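PDB 2C49: nucleoside kinase from Methanococcus jannaschii, which catalyses the ATP-dependent phosphorylation of nucleosides to their monophosphates, with highest activity toward inosine, guanosine and cytidine. Local coordinates for residues Gly12-Asp17 with Leu61-Gly66; Lys98-Thr103 with Phe112-Ala117; Ile136-Pro141 with Pro161-Pro166. All blocks are in the same frame, centred on the assembly; numbering follows the deposited sequence.

All three contacts are buried, and each carries a residue that touches the bound adenosine. Contact 1 lies where the chain leaves the large central sheet for the smaller four-stranded one, and its chemistry is that of hydroxyls tied to backbone. Contact 2 sits in that smaller sheet, next to strand 15-21 of contact 1; it is a regular antiparallel pairing with aromatic side chains, and it also faces the second subunit. Contact 3 returns to the central sheet and joins two turns through a carboxylate. His13 of contact 1 ties the set together: its NE2 is probably hydrogen-bonded to Asp164 OD2 of contact 3, and it packs on Trp115 of contact 2.

Contact 1 (Gly12-Asp17 with Leu61-Gly66); sequences GHTALD and LLSCVG. With ADN (adenosine), chain C.
Just behind the nucleoside pocket, Gly12 and Thr14 meet Ser63 where the chain passes from strand 7-11 of the central sheet to strand 15-21 of the lid-like sheet of this PfkB-family kinase. Gly12 N gives a hydrogen bond to Leu62 O (3.1 Å), which prolongs the parallel pairing of strands 7-11 and 58-62 by one step. Ser63 then binds two partners through one hydroxyl. Its OG, set beside its own backbone N (chi1 -52°), donates almost straight along the carbonyl of Gly12 to Gly12 O at 2.6 Å, and accepts from Thr14 OG1 at 2.8 Å. Leu61 CD2 lies against that same Thr14 OG1 (3.3 Å), while Val65 CG1 rests on Thr14 CB. Gly12 has a positive phi of 139°, where a CB would run into the preceding carbonyl oxygen. His13 turns from Leu61-Gly66 toward the nucleoside: CD2 approaches C2 of the adenine at 3.4 Å, NE2 is taken by Asp164, and a water on ND1 reaches Cys64 O weakly. Farther along, Asp17 OD1 accepts from the ribose O2' (2.6 Å) and Asp17 OD2 from O3' (2.5 Å). Replacing Ser63 by an alanine would probably leave Gly12 O without its side-chain donor and the buried Thr14 hydroxyl without this acceptor. The hydrogen-bond chain from the Thr14 hydroxyl through the Ser63 hydroxyl to the carbonyl oxygen of Gly12 runs in one direction, so each buried oxygen finds a mate while the backbone turns toward the ribose site.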
loop_
_atom_site.group_PDB
_atom_site.type_symbol
_atom_site.label_atom_id
_atom_site.label_comp_id
_atom_site.label_asym_id
_atom_site.label_seq_id
_atom_site.Cartn_x
_atom_site.Cartn_y
_atom_site.Cartn_z
ATOM N N GLY A 12 -13.275 -14.479 -11.065
ATOM C CA GLY A 12 -11.961 -13.841 -10.908
ATOM C C GLY A 12 -11.972 -12.944 -9.678
ATOM O O GLY A 12 -12.912 -12.953 -8.850
ATOM N N HIS A 13 -10.959 -12.111 -9.575
ATOM C CA HIS A 13 -10.745 -11.346 -8.349
ATOM C C HIS A 13 -11.784 -10.283 -8.061
ATOM O O HIS A 13 -12.195 -9.527 -8.956
ATOM C CB HIS A 13 -9.403 -10.614 -8.422
ATOM C CG HIS A 13 -8.222 -11.525 -8.570
ATOM N ND1 HIS A 13 -7.864 -12.455 -7.615
ATOM C CD2 HIS A 13 -7.295 -11.613 -9.554
ATOM C CE1 HIS A 13 -6.765 -13.076 -8.012
ATOM N NE2 HIS A 13 -6.425 -12.602 -9.200
ATOM N N THR A 14 -12.146 -10.225 -6.784
ATOM C CA THR A 14 -12.674 -9.058 -6.128
ATOM C C THR A 14 -11.566 -8.485 -5.231
ATOM O O THR A 14 -10.909 -9.216 -4.492
ATOM C CB THR A 14 -13.877 -9.485 -5.261
ATOM O OG1 THR A 14 -14.884 -9.995 -6.157
ATOM C CG2 THR A 14 -14.554 -8.220 -4.620
ATOM N N ALA A 15 -11.348 -7.180 -5.283
ATOM C CA ALA A 15 -10.158 -6.617 -4.629
ATOM C C ALA A 15 -10.408 -5.201 -4.165
ATOM O O ALA A 15 -11.327 -4.565 -4.658
ATOM C CB ALA A 15 -8.953 -6.640 -5.615
ATOM N N LEU A 16 -9.589 -4.722 -3.220
ATOM C CA LEU A 16 -9.526 -3.313 -2.841
ATOM C C LEU A 16 -8.254 -2.696 -3.465
ATOM O O LEU A 16 -7.163 -3.260 -3.396
ATOM C CB LEU A 16 -9.535 -3.102 -1.306
ATOM C CG LEU A 16 -10.855 -3.532 -0.669
ATOM C CD1 LEU A 16 -10.778 -3.633 0.826
ATOM C CD2 LEU A 16 -12.021 -2.597 -1.123
ATOM N N ASP A 17 -8.445 -1.554 -4.109
ATOM C CA ASP A 17 -7.439 -0.918 -4.927
ATOM C C ASP A 17 -7.003 0.395 -4.301
ATOM O O ASP A 17 -7.860 1.195 -3.869
ATOM C CB ASP A 17 -8.078 -0.491 -6.248
ATOM C CG ASP A 17 -8.314 -1.627 -7.202
ATOM O OD1 ASP A 17 -7.929 -2.812 -6.949
ATOM O OD2 ASP A 17 -8.855 -1.389 -8.307
ATOM N N LEU A 61 -21.255 -13.073 -9.321
ATOM C CA LEU A 61 -19.817 -13.015 -9.077
ATOM C C LEU A 61 -19.344 -14.259 -8.337
ATOM O O LEU A 61 -19.980 -14.720 -7.349
ATOM C CB LEU A 61 -19.501 -11.763 -8.252
ATOM C CG LEU A 61 -18.060 -11.433 -7.836
ATOM C CD1 LEU A 61 -17.179 -11.058 -9.043
ATOM C CD2 LEU A 61 -18.100 -10.281 -6.857
ATOM N N LEU A 62 -18.241 -14.796 -8.831
ATOM C CA LEU A 62 -17.500 -15.883 -8.183
ATOM C C LEU A 62 -16.085 -15.412 -7.933
ATOM O O LEU A 62 -15.358 -15.188 -8.860
ATOM C CB LEU A 62 -17.421 -17.068 -9.130
ATOM C CG LEU A 62 -16.977 -18.400 -8.526
ATOM C CD1 LEU A 62 -17.355 -19.529 -9.490
ATOM C CD2 LEU A 62 -15.457 -18.453 -8.203
ATOM N N SER A 63 -15.712 -15.249 -6.678
ATOM C CA SER A 63 -14.368 -14.829 -6.289
ATOM C C SER A 63 -14.094 -15.406 -4.939
ATOM O O SER A 63 -15.026 -15.742 -4.184
ATOM C CB SER A 63 -14.298 -13.298 -6.081
ATOM O OG SER A 63 -14.817 -12.582 -7.187
ATOM N N CYS A 64 -12.807 -15.461 -4.605
ATOM C CA CYS A 64 -12.408 -15.761 -3.241
ATOM C C CYS A 64 -12.136 -14.440 -2.519
ATOM O O CYS A 64 -11.227 -13.693 -2.919
ATOM C CB CYS A 64 -11.128 -16.587 -3.250
ATOM S SG CYS A 64 -11.370 -18.256 -3.859
ATOM N N VAL A 65 -12.910 -14.186 -1.456
ATOM C CA VAL A 65 -12.722 -13.017 -0.592
ATOM C C VAL A 65 -12.230 -13.379 0.806
ATOM O O VAL A 65 -12.246 -14.547 1.226
ATOM C CB VAL A 65 -14.020 -12.159 -0.483
ATOM C CG1 VAL A 65 -14.454 -11.687 -1.843
ATOM C CG2 VAL A 65 -15.139 -12.940 0.229
ATOM N N GLY A 66 -11.766 -12.369 1.533
ATOM C CA GLY A 66 -11.061 -12.623 2.763
ATOM C C GLY A 66 -11.904 -12.440 4.005
ATOM O O GLY A 66 -13.136 -12.264 3.927
HETATM O "O5'" ADN C . -8.620 -4.390 -14.317
HETATM C "C5'" ADN C . -8.361 -3.405 -13.318
HETATM C "C4'" ADN C . -8.315 -4.158 -11.986
HETATM O "O4'" ADN C . -7.350 -5.210 -11.971
HETATM C "C3'" ADN C . -8.257 -3.431 -10.624
HETATM O "O3'" ADN C . -9.509 -3.188 -9.985
HETATM C "C2'" ADN C . -7.302 -4.257 -9.741
HETATM O "O2'" ADN C . -7.914 -4.842 -8.594
HETATM C "C1'" ADN C . -6.858 -5.407 -10.644
HETATM N N9 ADN C . -5.451 -5.730 -10.653
HETATM C C8 ADN C . -4.386 -4.891 -10.678
HETATM N N7 ADN C . -3.223 -5.612 -10.727
HETATM C C5 ADN C . -3.550 -6.906 -10.778
HETATM C C6 ADN C . -2.931 -8.234 -10.830
HETATM N N6 ADN C . -1.612 -8.286 -10.891
HETATM N N1 ADN C . -3.679 -9.365 -10.829
HETATM C C2 ADN C . -5.033 -9.351 -10.809
HETATM N N3 ADN C . -5.715 -8.195 -10.777
HETATM C C4 ADN C . -4.988 -6.958 -10.731
HETATM O O HOH W 1 -9.930 -13.685 -5.970
#

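Contact 2 (Lys98-Thr103 with Phe112-Ala117); sequences KAWIFT and FFLWGA. With ADN (adenosine), chain C.
Phe113 and Ala99 face each other across the two strands of a beta hairpin, with CB of Ala99 at the edge of the phenyl ring, 3.7 Å from Phe113 CD1. They form the non-hydrogen-bonded pair between two hydrogen-bonded ones, Lys98 with Leu114 and Trp100 with Phe112. The straightest bonds of these pairs are Leu114 N to Lys98 O and Trp100 N to Phe112 O; the latter spans 2.8 Å. Phe113 swings its CG anti to its backbone N (chi1 -170°), which lays one face of the ring on the adenine: C2 of the base lies 3.6 Å above the ring plane, over its centre, and CG of Phe113 comes within 3.3 Å of adenine C6. Ile101, on the same face as Ala99, brings CD1 to the ribose at C2'.

The other face carries Trp100, Phe112 and Leu114. Both Trp100 and Phe112 place CG beside the backbone N, at chi1 -57° for Phe112. The oxygen of Phe112 lies near the indole plane at its edge, 3.9 Å from Trp100 CE3, while CZ3 of Trp100 touches Leu114 CD2 at 4.3 Å. Phe102 meets Phe112 with ring planes at 88°; its CE1 is 3.6 Å from Phe112 CD1. Lys98 leads its amine away to a salt bridge with Asp68. In the dimer, Phe102 stacks on Phe112 of the second subunit, and Trp100 meets Trp100 of that subunit edge-to-face. Residues Phe112-Leu114 also pair in parallel with a strand of the second subunit, so the sheet runs on across the interface. The lid sheet thus both lines the nucleoside pocket and joins the subunits, as in ribokinase itself, where the lid sheets of two subunits form the dimer interface.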
loop_
_atom_site.group_PDB
_atom_site.type_symbol
_atom_site.label_atom_id
_atom_site.label_comp_id
_atom_site.label_asym_id
_atom_site.label_seq_id
_atom_site.Cartn_x
_atom_site.Cartn_y
_atom_site.Cartn_z
ATOM N N LYS A 98 -5.603 -7.364 -2.852
ATOM C CA LYS A 98 -5.386 -5.909 -2.835
ATOM C C LYS A 98 -4.411 -5.514 -3.924
ATOM O O LYS A 98 -3.449 -6.227 -4.173
ATOM C CB LYS A 98 -4.847 -5.430 -1.497
ATOM C CG LYS A 98 -5.934 -5.193 -0.445
ATOM C CD LYS A 98 -5.375 -5.338 0.940
ATOM C CE LYS A 98 -6.474 -5.061 2.001
ATOM N NZ LYS A 98 -7.423 -6.238 2.097
ATOM N N ALA A 99 -4.669 -4.363 -4.538
ATOM C CA ALA A 99 -3.837 -3.882 -5.639
ATOM C C ALA A 99 -3.280 -2.487 -5.337
ATOM O O ALA A 99 -3.992 -1.647 -4.794
ATOM C CB ALA A 99 -4.666 -3.869 -6.944
ATOM N N TRP A 100 -2.019 -2.263 -5.699
ATOM C CA TRP A 100 -1.391 -0.937 -5.680
ATOM C C TRP A 100 -1.077 -0.604 -7.129
ATOM O O TRP A 100 -0.246 -1.268 -7.772
ATOM C CB TRP A 100 -0.106 -0.928 -4.842
ATOM C CG TRP A 100 -0.392 -0.897 -3.388
ATOM C CD1 TRP A 100 -0.316 0.189 -2.557
ATOM C CD2 TRP A 100 -0.803 -2.002 -2.563
ATOM N NE1 TRP A 100 -0.637 -0.164 -1.265
ATOM C CE2 TRP A 100 -0.954 -1.504 -1.237
ATOM C CE3 TRP A 100 -1.033 -3.368 -2.796
ATOM C CZ2 TRP A 100 -1.377 -2.304 -0.175
ATOM C CZ3 TRP A 100 -1.442 -4.167 -1.726
ATOM C CH2 TRP A 100 -1.615 -3.622 -0.429
ATOM N N ILE A 101 -1.752 0.423 -7.632
ATOM C CA ILE A 101 -1.752 0.759 -9.054
ATOM C C ILE A 101 -1.162 2.145 -9.251
ATOM O O ILE A 101 -1.621 3.125 -8.641
ATOM C CB ILE A 101 -3.210 0.690 -9.584
ATOM C CG1 ILE A 101 -3.760 -0.739 -9.376
ATOM C CG2 ILE A 101 -3.294 1.130 -11.063
ATOM C CD1 ILE A 101 -5.268 -0.866 -9.483
ATOM N N PHE A 102 -0.119 2.207 -10.077
ATOM C CA PHE A 102 0.586 3.456 -10.321
ATOM C C PHE A 102 0.432 3.823 -11.763
ATOM O O PHE A 102 0.625 2.990 -12.622
ATOM C CB PHE A 102 2.060 3.335 -9.938
ATOM C CG PHE A 102 2.247 2.987 -8.514
ATOM C CD1 PHE A 102 2.143 1.674 -8.094
ATOM C CD2 PHE A 102 2.484 3.978 -7.580
ATOM C CE1 PHE A 102 2.280 1.358 -6.746
ATOM C CE2 PHE A 102 2.621 3.656 -6.248
ATOM C CZ PHE A 102 2.527 2.349 -5.840
ATOM N N THR A 103 0.046 5.070 -11.995
ATOM C CA THR A 103 -0.144 5.609 -13.318
ATOM C C THR A 103 0.837 6.767 -13.553
ATOM O O THR A 103 0.836 7.738 -12.802
ATOM C CB THR A 103 -1.592 6.120 -13.458
ATOM O OG1 THR A 103 -2.515 5.066 -13.129
ATOM C CG2 THR A 103 -1.882 6.417 -14.892
ATOM N N PHE A 112 1.073 -3.809 -8.343
ATOM C CA PHE A 112 1.505 -4.800 -7.381
ATOM C C PHE A 112 0.212 -5.375 -6.841
ATOM O O PHE A 112 -0.666 -4.618 -6.453
ATOM C CB PHE A 112 2.309 -4.111 -6.271
ATOM C CG PHE A 112 3.514 -3.331 -6.767
ATOM C CD1 PHE A 112 3.393 -2.015 -7.235
ATOM C CD2 PHE A 112 4.766 -3.897 -6.744
ATOM C CE1 PHE A 112 4.524 -1.294 -7.650
ATOM C CE2 PHE A 112 5.886 -3.185 -7.153
ATOM C CZ PHE A 112 5.767 -1.892 -7.616
ATOM N N PHE A 113 0.086 -6.701 -6.831
ATOM C CA PHE A 113 -1.167 -7.353 -6.479
ATOM C C PHE A 113 -0.895 -8.428 -5.435
ATOM O O PHE A 113 -0.076 -9.325 -5.647
ATOM C CB PHE A 113 -1.846 -7.910 -7.725
ATOM C CG PHE A 113 -3.236 -8.393 -7.501
ATOM C CD1 PHE A 113 -4.308 -7.495 -7.457
ATOM C CD2 PHE A 113 -3.484 -9.748 -7.325
ATOM C CE1 PHE A 113 -5.621 -7.956 -7.266
ATOM C CE2 PHE A 113 -4.779 -10.218 -7.112
ATOM C CZ PHE A 113 -5.855 -9.337 -7.115
ATOM N N LEU A 114 -1.571 -8.285 -4.288
ATOM C CA LEU A 114 -1.486 -9.209 -3.188
ATOM C C LEU A 114 -2.596 -10.254 -3.363
ATOM O O LEU A 114 -3.796 -9.902 -3.405
ATOM C CB LEU A 114 -1.668 -8.417 -1.872
ATOM C CG LEU A 114 -0.878 -8.745 -0.652
ATOM C CD1 LEU A 114 0.594 -8.749 -1.059
ATOM C CD2 LEU A 114 -1.176 -7.758 0.532
ATOM N N TRP A 115 -2.195 -11.528 -3.447
ATOM C CA TRP A 115 -3.066 -12.634 -3.859
ATOM C C TRP A 115 -4.051 -13.013 -2.756
ATOM O O TRP A 115 -5.192 -13.344 -3.056
ATOM C CB TRP A 115 -2.214 -13.881 -4.210
ATOM C CG TRP A 115 -2.837 -14.917 -5.174
ATOM C CD1 TRP A 115 -3.150 -16.232 -4.882
ATOM C CD2 TRP A 115 -3.154 -14.744 -6.559
ATOM N NE1 TRP A 115 -3.653 -16.868 -6.001
ATOM C CE2 TRP A 115 -3.668 -15.985 -7.041
ATOM C CE3 TRP A 115 -3.050 -13.668 -7.459
ATOM C CZ2 TRP A 115 -4.092 -16.167 -8.367
ATOM C CZ3 TRP A 115 -3.474 -13.848 -8.780
ATOM C CH2 TRP A 115 -3.994 -15.087 -9.223
ATOM N N GLY A 116 -3.576 -13.025 -1.510
ATOM C CA GLY A 116 -4.402 -13.282 -0.332
ATOM C C GLY A 116 -5.342 -14.462 -0.508
ATOM O O GLY A 116 -4.909 -15.564 -0.871
ATOM N N ALA A 117 -6.637 -14.210 -0.333
ATOM C CA ALA A 117 -7.665 -15.270 -0.389
ATOM C C ALA A 117 -7.718 -16.040 -1.713
ATOM O O ALA A 117 -8.286 -17.137 -1.781
ATOM C CB ALA A 117 -9.046 -14.676 -0.067
HETATM O "O5'" ADN C . -8.620 -4.390 -14.317
HETATM C "C5'" ADN C . -8.361 -3.405 -13.318
HETATM C "C4'" ADN C . -8.315 -4.158 -11.986
HETATM O "O4'" ADN C . -7.350 -5.210 -11.971
HETATM C "C3'" ADN C . -8.257 -3.431 -10.624
HETATM O "O3'" ADN C . -9.509 -3.188 -9.985
HETATM C "C2'" ADN C . -7.302 -4.257 -9.741
HETATM O "O2'" ADN C . -7.914 -4.842 -8.594
HETATM C "C1'" ADN C . -6.858 -5.407 -10.644
HETATM N N9 ADN C . -5.451 -5.730 -10.653
HETATM C C8 ADN C . -4.386 -4.891 -10.678
HETATM N N7 ADN C . -3.223 -5.612 -10.727
HETATM C C5 ADN C . -3.550 -6.906 -10.778
HETATM C C6 ADN C . -2.931 -8.234 -10.830
HETATM N N6 ADN C . -1.612 -8.286 -10.891
HETATM N N1 ADN C . -3.679 -9.365 -10.829
HETATM C C2 ADN C . -5.033 -9.351 -10.809
HETATM N N3 ADN C . -5.715 -8.195 -10.777
HETATM C C4 ADN C . -4.988 -6.958 -10.731
#

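Contact 3 (Ile136-Pro141 with Pro161-Pro166); sequences IATGDP and PGQDLP. With ADN (adenosine), chain C.
Asp164 reaches across to the backbone of Gly139, and its side chain links a turn of the central sheet to the adenine. Starting at CB, which lies 3.8 Å from Gly139 O, the chain sets CG beside the backbone N (chi1 -73°). Asp164 CG lies 3.4 Å from adenine N1, and the carboxylate divides its two oxygens. OD2 accepts from Gly139 N at 3.0 Å with an angle of 155° at the hydrogen, using its anti lone pair; His13 NE2 also bonds to this oxygen, so two donors hold it. CB of Thr138 packs 3.5 Å from the same OD2. The other oxygen, OD1, stands 2.7 Å from adenine N1. Neutral adenosine has no proton there, whereas inosine and guanosine carry an N1-H that would probably donate to OD1, consistent with the enzyme's preference for them over adenosine.

The neighbouring Gln163 lays its CB against the base, 3.4 Å from adenine C6, on the face opposite that covered by Phe113. Backbone contacts bring the two turns together: Thr138 CA points its hydrogen at Pro161 O, at a CA-to-O distance of 3.4 Å. Gly162 has positive phi, and a CB there would press on Thr138 CG2. Gly139, too, has backbone angles that call for glycine. Next along the chain, Asp140 caps helix 141-151 through Phe143 N. From the second subunit, Gln33, a substrate-binding residue, packs on Asp164. The two turns follow strands 131-137 and 156-160, which run parallel as neighbours in the central sheet and are joined through helix 141-151. This is a beta-alpha-beta unit, and the nucleoside site at its strand ends matches the usual placing of ligands in the Rossmann-like fold of the ribokinase family.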
loop_
_atom_site.group_PDB
_atom_site.type_symbol
_atom_site.label_atom_id
_atom_site.label_comp_id
_atom_site.label_asym_id
_atom_site.label_seq_id
_atom_site.Cartn_x
_atom_site.Cartn_y
_atom_site.Cartn_z
ATOM N N ILE A 136 -14.397 -14.878 -17.635
ATOM C CA ILE A 136 -13.326 -15.184 -16.718
ATOM C C ILE A 136 -12.352 -13.984 -16.792
ATOM O O ILE A 136 -11.760 -13.738 -17.852
ATOM C CB ILE A 136 -12.701 -16.528 -17.170
ATOM C CG1 ILE A 136 -13.779 -17.628 -17.063
ATOM C CG2 ILE A 136 -11.386 -16.843 -16.372
ATOM C CD1 ILE A 136 -13.422 -18.942 -17.758
ATOM N N ALA A 137 -12.219 -13.254 -15.685
ATOM C CA ALA A 137 -11.535 -11.935 -15.690
ATOM C C ALA A 137 -10.465 -11.923 -14.660
ATOM O O ALA A 137 -10.777 -11.729 -13.482
ATOM C CB ALA A 137 -12.541 -10.812 -15.414
ATOM N N THR A 138 -9.207 -12.172 -15.088
ATOM C CA THR A 138 -8.063 -12.462 -14.204
ATOM C C THR A 138 -8.319 -13.716 -13.384
ATOM O O THR A 138 -9.283 -14.475 -13.662
ATOM C CB THR A 138 -7.678 -11.251 -13.244
ATOM O OG1 THR A 138 -8.744 -10.980 -12.329
ATOM C CG2 THR A 138 -7.524 -9.923 -14.034
ATOM N N GLY A 139 -7.434 -13.932 -12.413
ATOM C CA GLY A 139 -7.486 -15.012 -11.447
ATOM C C GLY A 139 -6.566 -16.181 -11.721
ATOM O O GLY A 139 -5.635 -16.140 -12.560
ATOM N N ASP A 140 -6.848 -17.244 -11.000
ATOM C CA ASP A 140 -6.030 -18.429 -10.967
ATOM C C ASP A 140 -6.152 -19.277 -12.231
ATOM O O ASP A 140 -7.246 -19.660 -12.604
ATOM C CB ASP A 140 -6.405 -19.244 -9.724
ATOM C CG ASP A 140 -5.697 -20.572 -9.655
ATOM O OD1 ASP A 140 -4.530 -20.581 -9.249
ATOM O OD2 ASP A 140 -6.240 -21.662 -9.953
ATOM N N PRO A 141 -5.026 -19.529 -12.901
ATOM C CA PRO A 141 -5.012 -20.285 -14.170
ATOM C C PRO A 141 -5.699 -21.645 -14.124
ATOM O O PRO A 141 -6.478 -21.898 -15.017
ATOM C CB PRO A 141 -3.511 -20.453 -14.443
ATOM C CG PRO A 141 -2.960 -19.152 -13.890
ATOM C CD PRO A 141 -3.673 -19.039 -12.551
ATOM N N PRO A 161 -7.510 -12.921 -19.396
ATOM C CA PRO A 161 -6.546 -13.249 -18.349
ATOM C C PRO A 161 -5.948 -11.998 -17.648
ATOM O O PRO A 161 -5.606 -12.088 -16.479
ATOM C CB PRO A 161 -5.469 -14.070 -19.105
ATOM C CG PRO A 161 -5.652 -13.715 -20.570
ATOM C CD PRO A 161 -7.129 -13.479 -20.704
ATOM N N GLY A 162 -5.820 -10.888 -18.370
ATOM C CA GLY A 162 -5.425 -9.602 -17.823
ATOM C C GLY A 162 -4.046 -9.579 -17.186
ATOM O O GLY A 162 -3.093 -10.169 -17.688
ATOM N N GLN A 163 -3.975 -8.887 -16.055
ATOM C CA GLN A 163 -2.737 -8.657 -15.315
ATOM C C GLN A 163 -2.141 -9.955 -14.794
ATOM O O GLN A 163 -0.944 -10.037 -14.574
ATOM C CB GLN A 163 -3.013 -7.675 -14.171
ATOM C CG GLN A 163 -3.532 -6.296 -14.651
ATOM C CD GLN A 163 -5.037 -6.127 -14.559
ATOM O OE1 GLN A 163 -5.526 -4.996 -14.372
ATOM N NE2 GLN A 163 -5.783 -7.205 -14.754
ATOM N N ASP A 164 -2.969 -10.990 -14.638
ATOM C CA ASP A 164 -2.463 -12.307 -14.193
ATOM C C ASP A 164 -1.869 -13.207 -15.288
ATOM O O ASP A 164 -1.395 -14.309 -15.024
ATOM C CB ASP A 164 -3.553 -13.064 -13.463
ATOM C CG ASP A 164 -3.813 -12.490 -12.097
ATOM O OD1 ASP A 164 -2.871 -11.902 -11.478
ATOM O OD2 ASP A 164 -4.917 -12.590 -11.575
ATOM N N LEU A 165 -1.845 -12.714 -16.505
ATOM C CA LEU A 165 -1.289 -13.517 -17.613
ATOM C C LEU A 165 0.069 -14.202 -17.343
ATOM O O LEU A 165 0.245 -15.354 -17.758
ATOM C CB LEU A 165 -1.266 -12.700 -18.910
ATOM C CG LEU A 165 -0.725 -13.439 -20.163
ATOM C CD1 LEU A 165 -1.698 -14.561 -20.589
ATOM C CD2 LEU A 165 -0.506 -12.438 -21.256
ATOM N N PRO A 166 1.027 -13.540 -16.662
ATOM C CA PRO A 166 2.359 -14.160 -16.451
ATOM C C PRO A 166 2.264 -15.514 -15.736
ATOM O O PRO A 166 3.168 -16.342 -15.836
ATOM C CB PRO A 166 3.121 -13.141 -15.579
ATOM C CG PRO A 166 2.335 -11.795 -15.754
ATOM C CD PRO A 166 0.946 -12.180 -16.092
HETATM O "O5'" ADN C . -8.620 -4.390 -14.317
HETATM C "C5'" ADN C . -8.361 -3.405 -13.318
HETATM C "C4'" ADN C . -8.315 -4.158 -11.986
HETATM O "O4'" ADN C . -7.350 -5.210 -11.971
HETATM C "C3'" ADN C . -8.257 -3.431 -10.624
HETATM O "O3'" ADN C . -9.509 -3.188 -9.985
HETATM C "C2'" ADN C . -7.302 -4.257 -9.741
HETATM O "O2'" ADN C . -7.914 -4.842 -8.594
HETATM C "C1'" ADN C . -6.858 -5.407 -10.644
HETATM N N9 ADN C . -5.451 -5.730 -10.653
HETATM C C8 ADN C . -4.386 -4.891 -10.678
HETATM N N7 ADN C . -3.223 -5.612 -10.727
HETATM C C5 ADN C . -3.550 -6.906 -10.778
HETATM C C6 ADN C . -2.931 -8.234 -10.830
HETATM N N6 ADN C . -1.612 -8.286 -10.891
HETATM N N1 ADN C . -3.679 -9.365 -10.829
HETATM C C2 ADN C . -5.033 -9.351 -10.809
HETATM N N3 ADN C . -5.715 -8.195 -10.777
HETATM C C4 ADN C . -4.988 -6.958 -10.731
#